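Local coordinates for protein EDTA monooxygenase (EDTA-degrading bacterium BNC1, PDB 5DQP) that probably uses reduced FMN and molecular oxygen to oxidise EDTA, as a flavin-dependent monooxygenase of the bacterial luciferase-like, NtaA/SnaA/DszA type, at residues L18-S21 and W22-G25; W168-I172 and G173-N177; L234-K237 and P238-R241; E415-L418 and R419-L422. One frame throughout, in Å; residues are numbered along the deposited sequence.

The four contacts show how neighbours in sequence fix different kinds of loop and helix start. Contact 4 is mostly buried, contact 1 partly so, and contacts 2 and 3 lie at the surface. Contacts 3 and 4 share a motif, a hydroxyl residue capping the first turn of a helix, but in contact 4 an arginine of the helix itself also reaches back to a carbonyl of the preceding loop. Contacts 1 and 2 are loops held by asparagine amides. Their centres are 54 Å apart within one chain, yet Arg29 joins them across the dimer: it bonds Asn23 in its own subunit and carbonyls of loop 168-177 in the other.

Contact 1: L18-S21 and W22-G25; sequences LPNS and WNEG
Asn20 and Asn23 join their side-chain amides across a tight turn, and the path of Asn23 explains how. Its CB rests 3.6 Å from Asn20 O, the oxygen to which Asn23 N donates at 3.0 Å. With chi1 at -77°, CG lies beside the backbone N and comes up to the oxygen end of the Asn20 side chain, 3.8 Å from Asn20 OD1. At the tip, ND2 gives a hydrogen to Asn20 OD1 at 3.0 Å, almost straight at 176° and within Asn23's own amide plane; the two amide planes are 55° apart. The other branch, OD1 of Asn23, accepts from Arg29. Leu18 to Ser21 forms a type I beta turn that runs on into a short 3-10 segment, where Glu24 N donates to Ser21 O at 3.0 Å. A water adds a second link, donating to Asn20 OD1 while accepting from Trp22 NE1 at 3.1 Å, at the edge of the indole; the Trp22 ring also meets Phe179 of the second subunit. Replacing Asn23 by leucine would probably leave Asn20 OD1 without its amide donor and Arg29 without one of its acceptors. The chemistry is thus polar and directional: one amide uses its N-H to reach back to Asn20 and its oxygen to reach Arg29, tying a loop after the first barrel strand to an interface arginine.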
loop_
_atom_site.group_PDB
_atom_site.type_symbol
_atom_site.label_atom_id
_atom_site.label_comp_id
_atom_site.label_asym_id
_atom_site.label_seq_id
_atom_site.Cartn_x
_atom_site.Cartn_y
_atom_site.Cartn_z
ATOM N N LEU A 18 19.816 -12.631 -6.495
ATOM C CA LEU A 18 21.086 -13.036 -5.909
ATOM C C LEU A 18 21.407 -12.195 -4.666
ATOM O O LEU A 18 21.177 -10.981 -4.652
ATOM C CB LEU A 18 22.215 -12.945 -6.933
ATOM C CG LEU A 18 22.037 -13.890 -8.124
ATOM C CD1 LEU A 18 23.310 -13.927 -8.963
ATOM C CD2 LEU A 18 21.563 -15.338 -7.728
ATOM N N PRO A 19 21.974 -12.808 -3.617
ATOM C CA PRO A 19 22.152 -12.079 -2.347
ATOM C C PRO A 19 23.090 -10.884 -2.427
ATOM O O PRO A 19 22.920 -9.922 -1.664
ATOM C CB PRO A 19 22.701 -13.160 -1.394
ATOM C CG PRO A 19 23.351 -14.193 -2.316
ATOM C CD PRO A 19 22.421 -14.214 -3.527
ATOM N N ASN A 20 24.094 -10.914 -3.294
ATOM C CA ASN A 20 24.974 -9.766 -3.430
ATOM C C ASN A 20 24.510 -8.778 -4.508
ATOM O O ASN A 20 25.279 -7.892 -4.888
ATOM C CB ASN A 20 26.400 -10.232 -3.732
ATOM C CG ASN A 20 27.413 -9.193 -3.389
ATOM O OD1 ASN A 20 27.289 -8.503 -2.372
ATOM N ND2 ASN A 20 28.395 -9.022 -4.258
ATOM N N SER A 21 23.274 -8.913 -5.009
ATOM C CA SER A 21 22.875 -8.153 -6.188
ATOM C C SER A 21 22.933 -6.658 -5.935
ATOM O O SER A 21 23.163 -5.886 -6.869
ATOM C CB SER A 21 21.478 -8.584 -6.670
ATOM O OG SER A 21 20.461 -8.434 -5.679
ATOM N N TRP A 22 22.775 -6.218 -4.682
ATOM C CA TRP A 22 22.763 -4.775 -4.486
ATOM C C TRP A 22 24.142 -4.143 -4.581
ATOM O O TRP A 22 24.233 -2.910 -4.611
ATOM C CB TRP A 22 22.120 -4.401 -3.157
ATOM C CG TRP A 22 22.754 -4.946 -1.926
ATOM C CD1 TRP A 22 23.685 -5.956 -1.833
ATOM C CD2 TRP A 22 22.494 -4.515 -0.577
ATOM N NE1 TRP A 22 23.988 -6.183 -0.514
ATOM C CE2 TRP A 22 23.290 -5.307 0.275
ATOM C CE3 TRP A 22 21.675 -3.523 -0.012
ATOM C CZ2 TRP A 22 23.286 -5.145 1.672
ATOM C CZ3 TRP A 22 21.675 -3.361 1.382
ATOM C CH2 TRP A 22 22.461 -4.172 2.198
ATOM N N ASN A 23 25.206 -4.940 -4.602
ATOM C CA ASN A 23 26.549 -4.465 -4.884
ATOM C C ASN A 23 26.943 -4.621 -6.363
ATOM O O ASN A 23 28.070 -4.280 -6.721
ATOM C CB ASN A 23 27.565 -5.200 -3.993
ATOM C CG ASN A 23 27.579 -4.678 -2.564
ATOM O OD1 ASN A 23 27.630 -3.460 -2.326
ATOM N ND2 ASN A 23 27.530 -5.600 -1.599
ATOM N N GLU A 24 26.038 -5.099 -7.222
ATOM C CA GLU A 24 26.285 -5.318 -8.640
ATOM C C GLU A 24 25.684 -4.169 -9.454
ATOM O O GLU A 24 25.109 -3.227 -8.907
ATOM C CB GLU A 24 25.693 -6.658 -9.090
ATOM C CG GLU A 24 26.317 -7.877 -8.462
ATOM C CD GLU A 24 27.676 -8.147 -9.027
ATOM O OE1 GLU A 24 28.063 -7.412 -9.963
ATOM O OE2 GLU A 24 28.354 -9.082 -8.545
ATOM N N GLY A 25 25.783 -4.270 -10.784
ATOM C CA GLY A 25 25.370 -3.150 -11.609
ATOM C C GLY A 25 26.223 -1.942 -11.264
ATOM O O GLY A 25 27.448 -2.031 -11.170
HETATM O O HOH W 1 26.015 -8.322 0.524
#

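Contact 2: W168-I172 and G173-N177; sequences WDEAI and GPNPN
Asn175 reaches back across the bend to Glu170 and bonds its backbone rather than its carboxylate. CG of Asn175 stands anti to the backbone N (chi1 -175°), which aims the amide at the preceding limb of the loop. There ND2 donates to Glu170 O at 3.1 Å, lying in the carbonyl plane and on a lone pair, with the acceptor in turn close to the amide plane of Asn175. The same nitrogen sits 3.4 Å from CB of Glu170, while the rest of that glutamate chain runs on extended beyond CG. The other branch of the amide is used as well: Asn175 OD1 accepts from Asn177 N at 2.8 Å, an Asx turn. One flat group therefore spans a lone pair on one side of the bend and an N-H on the other, which fixes its rotation. This bend, whose centre is about 40 Å from the centre of the chain, belongs to the excursion between strands 164-165 and 181-182 that packs against the second subunit. Substituting alanine for Asn175 would probably cost Glu170 O its amide donor and leave Asn177 N without its turn acceptor, so that the bend relies more on Arg29 of the second subunit. Gly173 takes a positive phi of 88°, where a CB would collide with Ile172 O. Arg29 of the second subunit donates to both Glu170 O and Gly173 O.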
loop_
_atom_site.group_PDB
_atom_site.type_symbol
_atom_site.label_atom_id
_atom_site.label_comp_id
_atom_site.label_asym_id
_atom_site.label_seq_id
_atom_site.Cartn_x
_atom_site.Cartn_y
_atom_site.Cartn_z
ATOM N N TRP A 168 -22.131 1.316 -12.278
ATOM C CA TRP A 168 -21.232 1.989 -13.216
ATOM C C TRP A 168 -21.956 2.565 -14.426
ATOM O O TRP A 168 -21.526 3.585 -14.971
ATOM C CB TRP A 168 -20.142 1.011 -13.691
ATOM C CG TRP A 168 -19.367 0.465 -12.569
ATOM C CD1 TRP A 168 -19.476 -0.779 -12.022
ATOM C CD2 TRP A 168 -18.409 1.173 -11.776
ATOM N NE1 TRP A 168 -18.616 -0.903 -10.966
ATOM C CE2 TRP A 168 -17.953 0.283 -10.789
ATOM C CE3 TRP A 168 -17.884 2.472 -11.814
ATOM C CZ2 TRP A 168 -16.983 0.643 -9.857
ATOM C CZ3 TRP A 168 -16.932 2.828 -10.887
ATOM C CH2 TRP A 168 -16.497 1.921 -9.921
ATOM N N ASP A 169 -23.037 1.927 -14.878
ATOM C CA ASP A 169 -23.807 2.434 -16.017
ATOM C C ASP A 169 -24.866 3.473 -15.625
ATOM O O ASP A 169 -25.544 4.007 -16.507
ATOM C CB ASP A 169 -24.488 1.265 -16.743
ATOM N N GLU A 170 -25.057 3.720 -14.350
ATOM C CA GLU A 170 -25.996 4.714 -13.904
ATOM C C GLU A 170 -25.386 5.627 -12.871
ATOM O O GLU A 170 -25.892 5.803 -11.810
ATOM C CB GLU A 170 -27.257 4.070 -13.369
ATOM C CG GLU A 170 -27.776 2.896 -14.160
ATOM C CD GLU A 170 -29.094 2.381 -13.649
ATOM O OE1 GLU A 170 -30.135 2.897 -14.079
ATOM O OE2 GLU A 170 -29.096 1.460 -12.821
ATOM N N ALA A 171 -24.304 6.248 -13.257
ATOM C CA ALA A 171 -23.540 7.114 -12.371
ATOM C C ALA A 171 -23.728 8.597 -12.670
ATOM O O ALA A 171 -23.098 9.432 -12.012
ATOM C CB ALA A 171 -22.054 6.741 -12.440
ATOM N N ILE A 172 -24.592 8.945 -13.626
ATOM C CA ILE A 172 -24.824 10.329 -14.032
ATOM C C ILE A 172 -26.322 10.587 -14.086
ATOM O O ILE A 172 -27.058 9.830 -14.725
ATOM C CB ILE A 172 -24.213 10.646 -15.407
ATOM C CG1 ILE A 172 -22.706 10.367 -15.419
ATOM C CG2 ILE A 172 -24.496 12.109 -15.758
ATOM C CD1 ILE A 172 -22.060 10.638 -16.748
ATOM N N GLY A 173 -26.767 11.666 -13.452
ATOM C CA GLY A 173 -28.161 12.032 -13.493
ATOM C C GLY A 173 -28.996 11.386 -12.403
ATOM O O GLY A 173 -28.475 10.783 -11.457
ATOM N N PRO A 174 -30.324 11.500 -12.522
ATOM C CA PRO A 174 -31.205 11.027 -11.447
ATOM C C PRO A 174 -31.142 9.513 -11.321
ATOM O O PRO A 174 -31.131 8.776 -12.311
ATOM C CB PRO A 174 -32.603 11.491 -11.887
ATOM C CG PRO A 174 -32.383 12.415 -13.054
ATOM C CD PRO A 174 -31.080 12.040 -13.662
ATOM N N ASN A 175 -31.074 9.064 -10.100
ATOM C CA ASN A 175 -30.994 7.649 -9.774
ATOM C C ASN A 175 -31.460 7.572 -8.332
ATOM O O ASN A 175 -30.857 8.205 -7.462
ATOM C CB ASN A 175 -29.571 7.100 -9.947
ATOM C CG ASN A 175 -29.489 5.612 -9.723
ATOM O OD1 ASN A 175 -30.352 5.033 -9.063
ATOM N ND2 ASN A 175 -28.448 4.975 -10.264
ATOM N N PRO A 176 -32.561 6.885 -8.040
ATOM C CA PRO A 176 -32.989 6.795 -6.638
ATOM C C PRO A 176 -32.048 5.944 -5.800
ATOM O O PRO A 176 -32.023 6.094 -4.578
ATOM C CB PRO A 176 -34.400 6.191 -6.730
ATOM C CG PRO A 176 -34.433 5.481 -8.042
ATOM C CD PRO A 176 -33.486 6.207 -8.964
ATOM N N ASN A 177 -31.226 5.101 -6.409
ATOM C CA ASN A 177 -30.342 4.199 -5.673
ATOM C C ASN A 177 -28.915 4.342 -6.189
ATOM O O ASN A 177 -28.352 3.408 -6.780
ATOM C CB ASN A 177 -30.835 2.759 -5.802
ATOM C CG ASN A 177 -30.013 1.793 -4.992
ATOM O OD1 ASN A 177 -29.418 2.154 -3.976
ATOM N ND2 ASN A 177 -29.973 0.550 -5.439
#

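Contact 3: L234-K237 and P238-R241; sequences LGSK and PAGR
The backbone turns from loop into helix at Ser236, whose carbonyl O accepts from Gly240 N at 2.8 Å, and the next regular bond follows from Arg241 N to Lys237 O at 2.9 Å. Ser236 is the N-cap. Its OG, turned between the backbone N and the carbonyl carbon (chi1 79°), accepts from Ala239 N at 2.9 Å, although the exact place of this oxygen is somewhat doubtful. Pro238 fits the opening turn, where a nitrogen with no hydrogen costs no helical bond; CD of Pro238 lies a tight 3.4 Å from CB of the preceding Lys237, a closeness set by the peptide link. Lys237 sends CG anti to its backbone N and then bends twice, leaving NZ 6.6 Å from Arg241 NE. Nearby acidic groups probably temper these like charges: Lys237 makes long, weak ion pairs with Asp371 and Asp375, and Arg241 NH1 bonds Asp375 O. Helix 237-253 follows barrel strand 229-233 after a short loop. Ser236 and Pro238 pack on helix 331-344, Lys237 touches Trp372 of helix 362-374, and Arg354 holds the carbonyls of Leu234 and Gly235 in the loop just before the cap.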
loop_
_atom_site.group_PDB
_atom_site.type_symbol
_atom_site.label_atom_id
_atom_site.label_comp_id
_atom_site.label_asym_id
_atom_site.label_seq_id
_atom_site.Cartn_x
_atom_site.Cartn_y
_atom_site.Cartn_z
ATOM N N LEU A 234 10.359 -25.192 -10.603
ATOM C CA LEU A 234 10.822 -25.640 -11.912
ATOM C C LEU A 234 11.665 -26.898 -11.703
ATOM O O LEU A 234 12.896 -26.876 -11.702
ATOM C CB LEU A 234 11.578 -24.533 -12.627
ATOM C CG LEU A 234 12.001 -24.923 -14.052
ATOM C CD1 LEU A 234 10.898 -24.612 -15.017
ATOM C CD2 LEU A 234 13.309 -24.235 -14.473
ATOM N N GLY A 235 10.967 -28.016 -11.485
ATOM C CA GLY A 235 11.618 -29.292 -11.253
ATOM C C GLY A 235 11.656 -30.018 -12.573
ATOM O O GLY A 235 12.036 -29.431 -13.598
ATOM N N SER A 236 11.222 -31.272 -12.590
ATOM C CA SER A 236 11.262 -32.006 -13.843
ATOM C C SER A 236 10.063 -31.627 -14.696
ATOM O O SER A 236 9.013 -31.257 -14.181
ATOM C CB SER A 236 11.271 -33.512 -13.597
ATOM O OG SER A 236 9.960 -33.978 -13.289
ATOM N N LYS A 237 10.247 -31.684 -16.013
ATOM C CA LYS A 237 9.130 -31.460 -16.922
ATOM C C LYS A 237 7.991 -32.450 -16.702
ATOM O O LYS A 237 6.827 -32.014 -16.714
ATOM C CB LYS A 237 9.626 -31.512 -18.369
ATOM C CG LYS A 237 8.589 -31.113 -19.408
ATOM C CD LYS A 237 9.281 -30.620 -20.653
ATOM C CE LYS A 237 8.753 -31.273 -21.916
ATOM N NZ LYS A 237 9.524 -32.501 -22.183
ATOM N N PRO A 238 8.229 -33.762 -16.525
ATOM C CA PRO A 238 7.101 -34.666 -16.211
ATOM C C PRO A 238 6.380 -34.308 -14.926
ATOM O O PRO A 238 5.146 -34.280 -14.895
ATOM C CB PRO A 238 7.773 -36.043 -16.113
ATOM C CG PRO A 238 8.955 -35.924 -17.026
ATOM C CD PRO A 238 9.474 -34.518 -16.789
ATOM N N ALA A 239 7.111 -34.034 -13.850
ATOM C CA ALA A 239 6.443 -33.551 -12.655
ATOM C C ALA A 239 5.781 -32.194 -12.900
ATOM O O ALA A 239 4.818 -31.849 -12.216
ATOM C CB ALA A 239 7.436 -33.484 -11.497
ATOM N N GLY A 240 6.257 -31.425 -13.877
ATOM C CA GLY A 240 5.558 -30.200 -14.235
ATOM C C GLY A 240 4.194 -30.479 -14.837
ATOM O O GLY A 240 3.200 -29.848 -14.473
ATOM N N ARG A 241 4.139 -31.413 -15.792
ATOM C CA ARG A 241 2.874 -31.777 -16.424
ATOM C C ARG A 241 1.907 -32.378 -15.417
ATOM O O ARG A 241 0.711 -32.063 -15.429
ATOM C CB ARG A 241 3.130 -32.751 -17.572
ATOM C CG ARG A 241 3.614 -32.081 -18.849
ATOM C CD ARG A 241 4.309 -33.066 -19.781
ATOM N NE ARG A 241 3.623 -34.355 -19.819
ATOM C CZ ARG A 241 2.710 -34.688 -20.725
ATOM N NH1 ARG A 241 2.376 -33.825 -21.679
ATOM N NH2 ARG A 241 2.134 -35.883 -20.678
#

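Contact 4: E415-L418 and R419-L422; sequences ESTL and RERL
Thr417 OG1 is gripped twice by Glu420: it accepts from the backbone N at 3.2 Å and donates to the carboxylate oxygen OE1 at 2.9 Å. The hydroxyl occupies the slot between backbone N and carbonyl carbon (chi1 80°), facing the coming helix. Glu420, extended beyond CG, runs alongside this hydroxyl, and OE1 is met from above the carboxylate plane while also lying 3.4 Å from CG2 of Thr417. Thr417 is the N-cap of helix 418-421, whose first regular bond is Arg421 N to Thr417 O at 2.8 Å. On another flank Arg421 turns back toward the loop. Its CG is anti to the backbone N and its chain bends at chi3, so that NH2 donates to Glu415 O at 2.9 Å, the carbonyl meeting the guanidinium at its edge. The charged ends of this pair do not touch; instead a water donates to Glu415 OE2 at 2.6 Å and accepts from both Glu415 N and Arg421 NE, standing between carboxylate and guanidinium. This short helix of the C-terminal tail covers the end of the TIM barrel at which the strands begin. There Arg421 bonds Asp88 O and Asp51 O, just ahead of strands 90-96 and 52-55, and Arg419 forms a salt bridge with Glu228, just ahead of strand 229-233. The apolar flank belongs to Leu418 and Leu422, whose CD1 methyls meet at 3.7 Å four residues apart.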
loop_
_atom_site.group_PDB
_atom_site.type_symbol
_atom_site.label_atom_id
_atom_site.label_comp_id
_atom_site.label_asym_id
_atom_site.label_seq_id
_atom_site.Cartn_x
_atom_site.Cartn_y
_atom_site.Cartn_z
ATOM N N GLU A 415 -5.628 -6.098 -23.619
ATOM C CA GLU A 415 -6.567 -5.985 -22.521
ATOM C C GLU A 415 -5.968 -5.020 -21.517
ATOM O O GLU A 415 -4.749 -4.963 -21.342
ATOM C CB GLU A 415 -6.827 -7.324 -21.833
ATOM C CG GLU A 415 -7.322 -8.454 -22.731
ATOM C CD GLU A 415 -6.247 -8.980 -23.685
ATOM O OE1 GLU A 415 -6.551 -9.086 -24.891
ATOM O OE2 GLU A 415 -5.109 -9.288 -23.249
ATOM N N SER A 416 -6.812 -4.247 -20.862
ATOM C CA SER A 416 -6.279 -3.310 -19.895
ATOM C C SER A 416 -6.423 -3.784 -18.456
ATOM O O SER A 416 -5.890 -3.137 -17.555
ATOM C CB SER A 416 -6.940 -1.929 -20.071
ATOM O OG SER A 416 -8.300 -1.955 -19.703
ATOM N N THR A 417 -7.110 -4.885 -18.201
ATOM C CA THR A 417 -7.172 -5.377 -16.830
ATOM C C THR A 417 -6.437 -6.714 -16.751
ATOM O O THR A 417 -6.321 -7.437 -17.747
ATOM C CB THR A 417 -8.624 -5.494 -16.336
ATOM O OG1 THR A 417 -9.227 -6.698 -16.829
ATOM C CG2 THR A 417 -9.450 -4.267 -16.795
ATOM N N LEU A 418 -5.899 -7.003 -15.563
ATOM C CA LEU A 418 -5.178 -8.254 -15.355
ATOM C C LEU A 418 -6.107 -9.459 -15.489
ATOM O O LEU A 418 -5.783 -10.436 -16.178
ATOM C CB LEU A 418 -4.480 -8.230 -13.988
ATOM C CG LEU A 418 -3.612 -9.439 -13.681
ATOM C CD1 LEU A 418 -2.485 -9.597 -14.718
ATOM C CD2 LEU A 418 -3.044 -9.303 -12.264
ATOM N N ARG A 419 -7.282 -9.414 -14.861
ATOM C CA ARG A 419 -8.209 -10.539 -14.999
ATOM C C ARG A 419 -8.529 -10.832 -16.468
ATOM O O ARG A 419 -8.568 -12.000 -16.882
ATOM C CB ARG A 419 -9.478 -10.281 -14.188
ATOM C CG ARG A 419 -10.580 -11.299 -14.408
ATOM C CD ARG A 419 -11.694 -11.204 -13.349
ATOM N NE ARG A 419 -11.195 -11.296 -11.979
ATOM C CZ ARG A 419 -10.830 -12.432 -11.385
ATOM N NH1 ARG A 419 -10.934 -13.574 -12.032
ATOM N NH2 ARG A 419 -10.368 -12.429 -10.136
ATOM N N GLU A 420 -8.728 -9.795 -17.288
ATOM C CA GLU A 420 -9.038 -10.047 -18.698
ATOM C C GLU A 420 -7.796 -10.423 -19.502
ATOM O O GLU A 420 -7.861 -11.281 -20.388
ATOM C CB GLU A 420 -9.733 -8.822 -19.307
ATOM C CG GLU A 420 -11.097 -8.552 -18.655
ATOM C CD GLU A 420 -11.726 -7.207 -19.035
ATOM O OE1 GLU A 420 -10.996 -6.191 -19.076
ATOM O OE2 GLU A 420 -12.960 -7.167 -19.271
ATOM N N ARG A 421 -6.653 -9.794 -19.217
ATOM C CA ARG A 421 -5.402 -10.197 -19.866
ATOM C C ARG A 421 -5.120 -11.692 -19.676
ATOM O O ARG A 421 -4.698 -12.390 -20.611
ATOM C CB ARG A 421 -4.249 -9.350 -19.310
ATOM C CG ARG A 421 -2.869 -9.686 -19.909
ATOM C CD ARG A 421 -1.857 -8.620 -19.558
ATOM N NE ARG A 421 -2.358 -7.275 -19.839
ATOM C CZ ARG A 421 -1.999 -6.199 -19.149
ATOM N NH1 ARG A 421 -1.133 -6.329 -18.149
ATOM N NH2 ARG A 421 -2.485 -4.999 -19.462
ATOM N N LEU A 422 -5.369 -12.203 -18.474
ATOM C CA LEU A 422 -5.103 -13.600 -18.144
ATOM C C LEU A 422 -6.181 -14.564 -18.632
ATOM O O LEU A 422 -6.010 -15.774 -18.475
ATOM C CB LEU A 422 -4.944 -13.741 -16.627
ATOM C CG LEU A 422 -3.729 -12.968 -16.128
ATOM C CD1 LEU A 422 -3.566 -13.165 -14.637
ATOM C CD2 LEU A 422 -2.509 -13.480 -16.868
HETATM O O HOH W 2 -3.101 -7.661 -22.718
#